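Local coordinates for GTPase-activating protein skywalker (Drosophila melanogaster, PDB 6R82) that serves, through its TBC domain, as a GTPase-activating protein for Rab35 in synaptic vesicle protein recycling, and ends in a TLDc domain, at residues 88-100 with 127-140. Sequence-based numbering, arbitrary orientation.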
loop_
_atom_site.group_PDB
_atom_site.type_symbol
_atom_site.label_atom_id
_atom_site.label_comp_id
_atom_site.label_asym_id
_atom_site.label_seq_id
_atom_site.Cartn_x
_atom_site.Cartn_y
_atom_site.Cartn_z
ATOM N N GLN A 88 2.038 -9.214 -23.744
ATOM C CA GLN A 88 1.731 -9.955 -22.536
ATOM C C GLN A 88 1.542 -8.992 -21.371
ATOM O O GLN A 88 2.396 -8.138 -21.118
ATOM C CB GLN A 88 2.844 -10.944 -22.208
ATOM C CG GLN A 88 2.547 -11.736 -20.958
ATOM C CD GLN A 88 3.410 -12.971 -20.832
ATOM O OE1 GLN A 88 4.547 -12.996 -21.299
ATOM N NE2 GLN A 88 2.873 -14.005 -20.189
ATOM N N ARG A 89 0.425 -9.132 -20.667
ATOM C CA ARG A 89 0.171 -8.288 -19.508
ATOM C C ARG A 89 1.285 -8.441 -18.476
ATOM O O ARG A 89 1.691 -9.555 -18.138
ATOM C CB ARG A 89 -1.167 -8.658 -18.891
ATOM C CG ARG A 89 -1.659 -7.700 -17.820
ATOM C CD ARG A 89 -2.922 -8.280 -17.254
ATOM N NE ARG A 89 -3.648 -7.428 -16.318
ATOM C CZ ARG A 89 -3.595 -7.566 -14.997
ATOM N NH1 ARG A 89 -2.820 -8.500 -14.459
ATOM N NH2 ARG A 89 -4.324 -6.780 -14.212
ATOM N N GLN A 90 1.771 -7.315 -17.957
ATOM C CA GLN A 90 2.809 -7.352 -16.939
ATOM C C GLN A 90 2.179 -7.532 -15.568
ATOM O O GLN A 90 1.296 -6.760 -15.179
ATOM C CB GLN A 90 3.638 -6.068 -16.986
ATOM C CG GLN A 90 4.509 -5.964 -18.227
ATOM C CD GLN A 90 5.494 -7.122 -18.333
ATOM O OE1 GLN A 90 5.209 -8.135 -18.984
ATOM N NE2 GLN A 90 6.650 -6.986 -17.682
ATOM N N ALA A 91 2.630 -8.546 -14.833
ATOM C CA ALA A 91 2.102 -8.776 -13.492
ATOM C C ALA A 91 2.485 -7.637 -12.552
ATOM O O ALA A 91 1.619 -6.898 -12.063
ATOM C CB ALA A 91 2.606 -10.115 -12.953
ATOM N N TYR A 92 3.781 -7.448 -12.323
ATOM C CA TYR A 92 4.273 -6.515 -11.318
ATOM C C TYR A 92 4.703 -5.201 -11.962
ATOM O O TYR A 92 5.289 -5.189 -13.048
ATOM C CB TYR A 92 5.443 -7.126 -10.543
ATOM C CG TYR A 92 4.993 -8.023 -9.411
ATOM C CD1 TYR A 92 4.650 -7.481 -8.176
ATOM C CD2 TYR A 92 4.892 -9.411 -9.576
ATOM C CE1 TYR A 92 4.227 -8.281 -7.134
ATOM C CE2 TYR A 92 4.470 -10.231 -8.523
ATOM C CZ TYR A 92 4.141 -9.655 -7.307
ATOM O OH TYR A 92 3.712 -10.421 -6.244
ATOM N N PHE A 93 4.418 -4.092 -11.279
ATOM C CA PHE A 93 4.807 -2.775 -11.765
ATOM C C PHE A 93 5.207 -1.909 -10.571
ATOM O O PHE A 93 5.095 -2.324 -9.417
ATOM C CB PHE A 93 3.676 -2.132 -12.586
ATOM C CG PHE A 93 2.412 -1.866 -11.789
ATOM C CD1 PHE A 93 1.532 -2.896 -11.484
ATOM C CD2 PHE A 93 2.114 -0.581 -11.345
ATOM C CE1 PHE A 93 0.367 -2.660 -10.761
ATOM C CE2 PHE A 93 0.964 -0.333 -10.617
ATOM C CZ PHE A 93 0.083 -1.374 -10.320
ATOM N N GLY A 94 5.703 -0.708 -10.853
ATOM C CA GLY A 94 6.089 0.244 -9.818
ATOM C C GLY A 94 7.583 0.529 -9.810
ATOM O O GLY A 94 8.352 0.007 -10.615
ATOM N N THR A 95 7.986 1.404 -8.886
ATOM C CA THR A 95 9.390 1.774 -8.743
ATOM C C THR A 95 9.887 1.485 -7.331
ATOM O O THR A 95 9.112 1.212 -6.405
ATOM C CB THR A 95 9.637 3.260 -9.046
ATOM O OG1 THR A 95 9.272 4.034 -7.892
ATOM C CG2 THR A 95 8.849 3.719 -10.248
ATOM N N GLY A 96 11.211 1.595 -7.180
ATOM C CA GLY A 96 11.905 1.364 -5.930
ATOM C C GLY A 96 11.638 2.372 -4.829
ATOM O O GLY A 96 12.186 2.203 -3.734
ATOM N N GLU A 97 10.830 3.412 -5.077
ATOM C CA GLU A 97 10.375 4.290 -3.996
ATOM C C GLU A 97 9.259 3.662 -3.175
ATOM O O GLU A 97 8.989 4.122 -2.058
ATOM C CB GLU A 97 9.913 5.645 -4.564
ATOM C CG GLU A 97 11.063 6.555 -5.036
ATOM C CD GLU A 97 10.629 8.026 -5.249
ATOM O OE1 GLU A 97 9.774 8.282 -6.131
ATOM O OE2 GLU A 97 11.146 8.927 -4.537
ATOM N N THR A 98 8.606 2.623 -3.702
ATOM C CA THR A 98 7.593 1.888 -2.952
ATOM C C THR A 98 8.214 1.287 -1.692
ATOM O O THR A 98 9.337 0.786 -1.725
ATOM C CB THR A 98 7.011 0.769 -3.835
ATOM O OG1 THR A 98 6.389 1.334 -5.002
ATOM C CG2 THR A 98 6.022 -0.090 -3.066
ATOM N N PHE A 99 7.491 1.340 -0.570
ATOM C CA PHE A 99 8.001 0.714 0.644
ATOM C C PHE A 99 6.835 0.259 1.497
ATOM O O PHE A 99 5.727 0.792 1.393
ATOM C CB PHE A 99 8.930 1.646 1.459
ATOM C CG PHE A 99 8.251 2.877 2.058
ATOM C CD1 PHE A 99 7.582 2.813 3.279
ATOM C CD2 PHE A 99 8.334 4.107 1.418
ATOM C CE1 PHE A 99 6.988 3.945 3.840
ATOM C CE2 PHE A 99 7.748 5.251 1.970
ATOM C CZ PHE A 99 7.062 5.167 3.175
ATOM N N LEU A 100 7.098 -0.739 2.340
ATOM C CA LEU A 100 6.149 -1.216 3.336
ATOM C C LEU A 100 6.419 -0.571 4.688
ATOM O O LEU A 100 7.538 -0.164 5.001
ATOM C CB LEU A 100 6.229 -2.732 3.508
ATOM C CG LEU A 100 6.215 -3.651 2.301
ATOM C CD1 LEU A 100 6.798 -4.991 2.722
ATOM C CD2 LEU A 100 4.781 -3.793 1.815
ATOM N N LEU A 127 9.858 -6.551 -7.231
ATOM C CA LEU A 127 8.446 -6.836 -7.489
ATOM C C LEU A 127 7.607 -6.033 -6.503
ATOM O O LEU A 127 7.447 -6.432 -5.349
ATOM C CB LEU A 127 8.156 -8.332 -7.353
ATOM C CG LEU A 127 8.962 -9.319 -8.200
ATOM C CD1 LEU A 127 8.507 -10.763 -7.927
ATOM C CD2 LEU A 127 8.827 -8.986 -9.682
ATOM N N PHE A 128 7.038 -4.918 -6.969
ATOM C CA PHE A 128 6.466 -3.913 -6.076
ATOM C C PHE A 128 4.949 -4.022 -5.940
ATOM O O PHE A 128 4.443 -4.232 -4.836
ATOM C CB PHE A 128 6.888 -2.519 -6.567
ATOM C CG PHE A 128 8.376 -2.330 -6.582
ATOM C CD1 PHE A 128 9.112 -2.447 -5.411
ATOM C CD2 PHE A 128 9.048 -2.077 -7.765
ATOM C CE1 PHE A 128 10.501 -2.308 -5.425
ATOM C CE2 PHE A 128 10.432 -1.929 -7.781
ATOM C CZ PHE A 128 11.154 -2.045 -6.602
ATOM N N MET A 129 4.212 -3.867 -7.038
ATOM C CA MET A 129 2.755 -3.804 -7.018
ATOM C C MET A 129 2.194 -4.724 -8.096
ATOM O O MET A 129 2.774 -4.844 -9.174
ATOM C CB MET A 129 2.232 -2.364 -7.275
ATOM C CG MET A 129 2.826 -1.259 -6.367
ATOM S SD MET A 129 2.566 0.423 -7.032
ATOM C CE MET A 129 0.784 0.559 -6.905
ATOM N N ALA A 130 1.049 -5.344 -7.807
ATOM C CA ALA A 130 0.306 -6.127 -8.793
ATOM C C ALA A 130 -1.169 -6.123 -8.405
ATOM O O ALA A 130 -1.497 -6.069 -7.220
ATOM C CB ALA A 130 0.835 -7.564 -8.895
ATOM N N ALA A 131 -2.056 -6.148 -9.399
ATOM C CA ALA A 131 -3.484 -6.054 -9.103
ATOM C C ALA A 131 -4.305 -6.553 -10.283
ATOM O O ALA A 131 -3.950 -6.324 -11.440
ATOM C CB ALA A 131 -3.890 -4.608 -8.770
ATOM N N ASP A 132 -5.421 -7.206 -9.980
ATOM C CA ASP A 132 -6.360 -7.611 -11.026
ATOM C C ASP A 132 -7.759 -7.636 -10.420
ATOM O O ASP A 132 -8.013 -6.993 -9.397
ATOM C CB ASP A 132 -5.930 -8.951 -11.657
ATOM C CG ASP A 132 -5.892 -10.113 -10.659
ATOM O OD1 ASP A 132 -6.546 -10.053 -9.589
ATOM O OD2 ASP A 132 -5.207 -11.117 -10.974
ATOM N N SER A 133 -8.675 -8.391 -11.037
ATOM C CA SER A 133 -10.049 -8.396 -10.544
ATOM C C SER A 133 -10.233 -9.279 -9.318
ATOM O O SER A 133 -11.274 -9.190 -8.654
ATOM C CB SER A 133 -11.009 -8.844 -11.647
ATOM O OG SER A 133 -10.885 -10.240 -11.887
ATOM N N LYS A 134 -9.259 -10.129 -9.004
ATOM C CA LYS A 134 -9.372 -11.036 -7.869
ATOM C C LYS A 134 -8.565 -10.593 -6.657
ATOM O O LYS A 134 -8.896 -10.999 -5.534
ATOM C CB LYS A 134 -8.914 -12.451 -8.264
ATOM C CG LYS A 134 -9.689 -13.089 -9.436
ATOM C CD LYS A 134 -11.178 -13.057 -9.211
ATOM C CE LYS A 134 -11.650 -14.331 -8.512
ATOM N NZ LYS A 134 -13.068 -14.200 -8.047
ATOM N N MET A 135 -7.510 -9.803 -6.847
ATOM C CA MET A 135 -6.626 -9.492 -5.731
ATOM C C MET A 135 -5.820 -8.232 -6.007
ATOM O O MET A 135 -5.609 -7.824 -7.154
ATOM C CB MET A 135 -5.661 -10.646 -5.440
ATOM C CG MET A 135 -4.730 -10.953 -6.593
ATOM S SD MET A 135 -3.224 -9.943 -6.626
ATOM C CE MET A 135 -2.950 -9.761 -8.397
ATOM N N ILE A 136 -5.330 -7.655 -4.919
ATOM C CA ILE A 136 -4.341 -6.593 -4.941
ATOM C C ILE A 136 -3.206 -7.037 -4.029
ATOM O O ILE A 136 -3.456 -7.575 -2.946
ATOM C CB ILE A 136 -4.965 -5.253 -4.498
ATOM C CG1 ILE A 136 -4.108 -4.081 -4.935
ATOM C CG2 ILE A 136 -5.239 -5.206 -2.996
ATOM C CD1 ILE A 136 -4.938 -2.933 -5.461
ATOM N N THR A 137 -1.963 -6.881 -4.487
ATOM C CA THR A 137 -0.827 -7.351 -3.706
ATOM C C THR A 137 0.320 -6.354 -3.810
ATOM O O THR A 137 0.442 -5.622 -4.796
ATOM C CB THR A 137 -0.366 -8.761 -4.152
ATOM O OG1 THR A 137 0.672 -9.246 -3.286
ATOM C CG2 THR A 137 0.160 -8.738 -5.560
ATOM N N ILE A 138 1.159 -6.327 -2.771
ATOM C CA ILE A 138 2.320 -5.440 -2.704
ATOM C C ILE A 138 3.489 -6.218 -2.115
ATOM O O ILE A 138 3.360 -6.817 -1.044
ATOM C CB ILE A 138 2.042 -4.190 -1.845
ATOM C CG1 ILE A 138 0.839 -3.409 -2.384
ATOM C CG2 ILE A 138 3.299 -3.315 -1.743
ATOM C CD1 ILE A 138 0.295 -2.411 -1.405
ATOM N N GLY A 139 4.631 -6.186 -2.795
ATOM C CA GLY A 139 5.815 -6.872 -2.315
ATOM C C GLY A 139 5.828 -8.348 -2.659
ATOM O O GLY A 139 5.179 -9.163 -1.991
ATOM N N GLY A 140 6.561 -8.709 -3.711
ATOM C CA GLY A 140 6.571 -10.062 -4.213
ATOM C C GLY A 140 7.964 -10.671 -4.220
ATOM O O GLY A 140 8.951 -10.044 -3.827
HETATM O O HOH W 1 -2.069 -8.837 -11.786
#
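F93 and M129 form an isolated antiparallel bridge, a hydrogen-bonded pair in which F93 N gives to M129 O at 2.8 Å and M129 N returns a bond to F93 O at 3.0 Å. Farther along, R89, extended from CG to NE, reaches A131 O with NH2 at 2.8 Å, the acceptor lying near the guanidinium plane; arginine suits this place because its N-H groups fan out in one plane, so that NH2 can serve both A131 O and N81 OD1.

Aromatic packing flanks the bridge. The flat Y92 ring fills the slot between L127 CB, 3.8 Å from its centroid, and A130 CB over the opposite face, two CH-pi contacts, while its OH touches G140 CA. Were Y92 replaced by an alanine, L127 CB and A130 CB would probably lose the ring between them, and a gap would be likely beside G140. F93 CG stands between its own N and carbonyl carbon (chi1 63°), a rotation that brings the ring over M129 CB; the flexible M129 chain, bent at chi3, carries CE to 3.8 Å from F93 CE2, and SD makes an oblique Met-aromatic contact. The F128 ring lies beneath the T95–T98 type I turn, with T95 O 3.4 Å above its centre; T98 N and OG1 both bond that oxygen, and T98 OG1 also hydrogen-bonds S74 OG.

The loop through 92-94 runs antiparallel beside strand 129-131, whose hairpin with 135-138 belongs to the TLDc domain's antiparallel sheet; 135-138 pairs with 146-149, I138 and M129 pack on strand 68-73, and A131 meets helix 44-51.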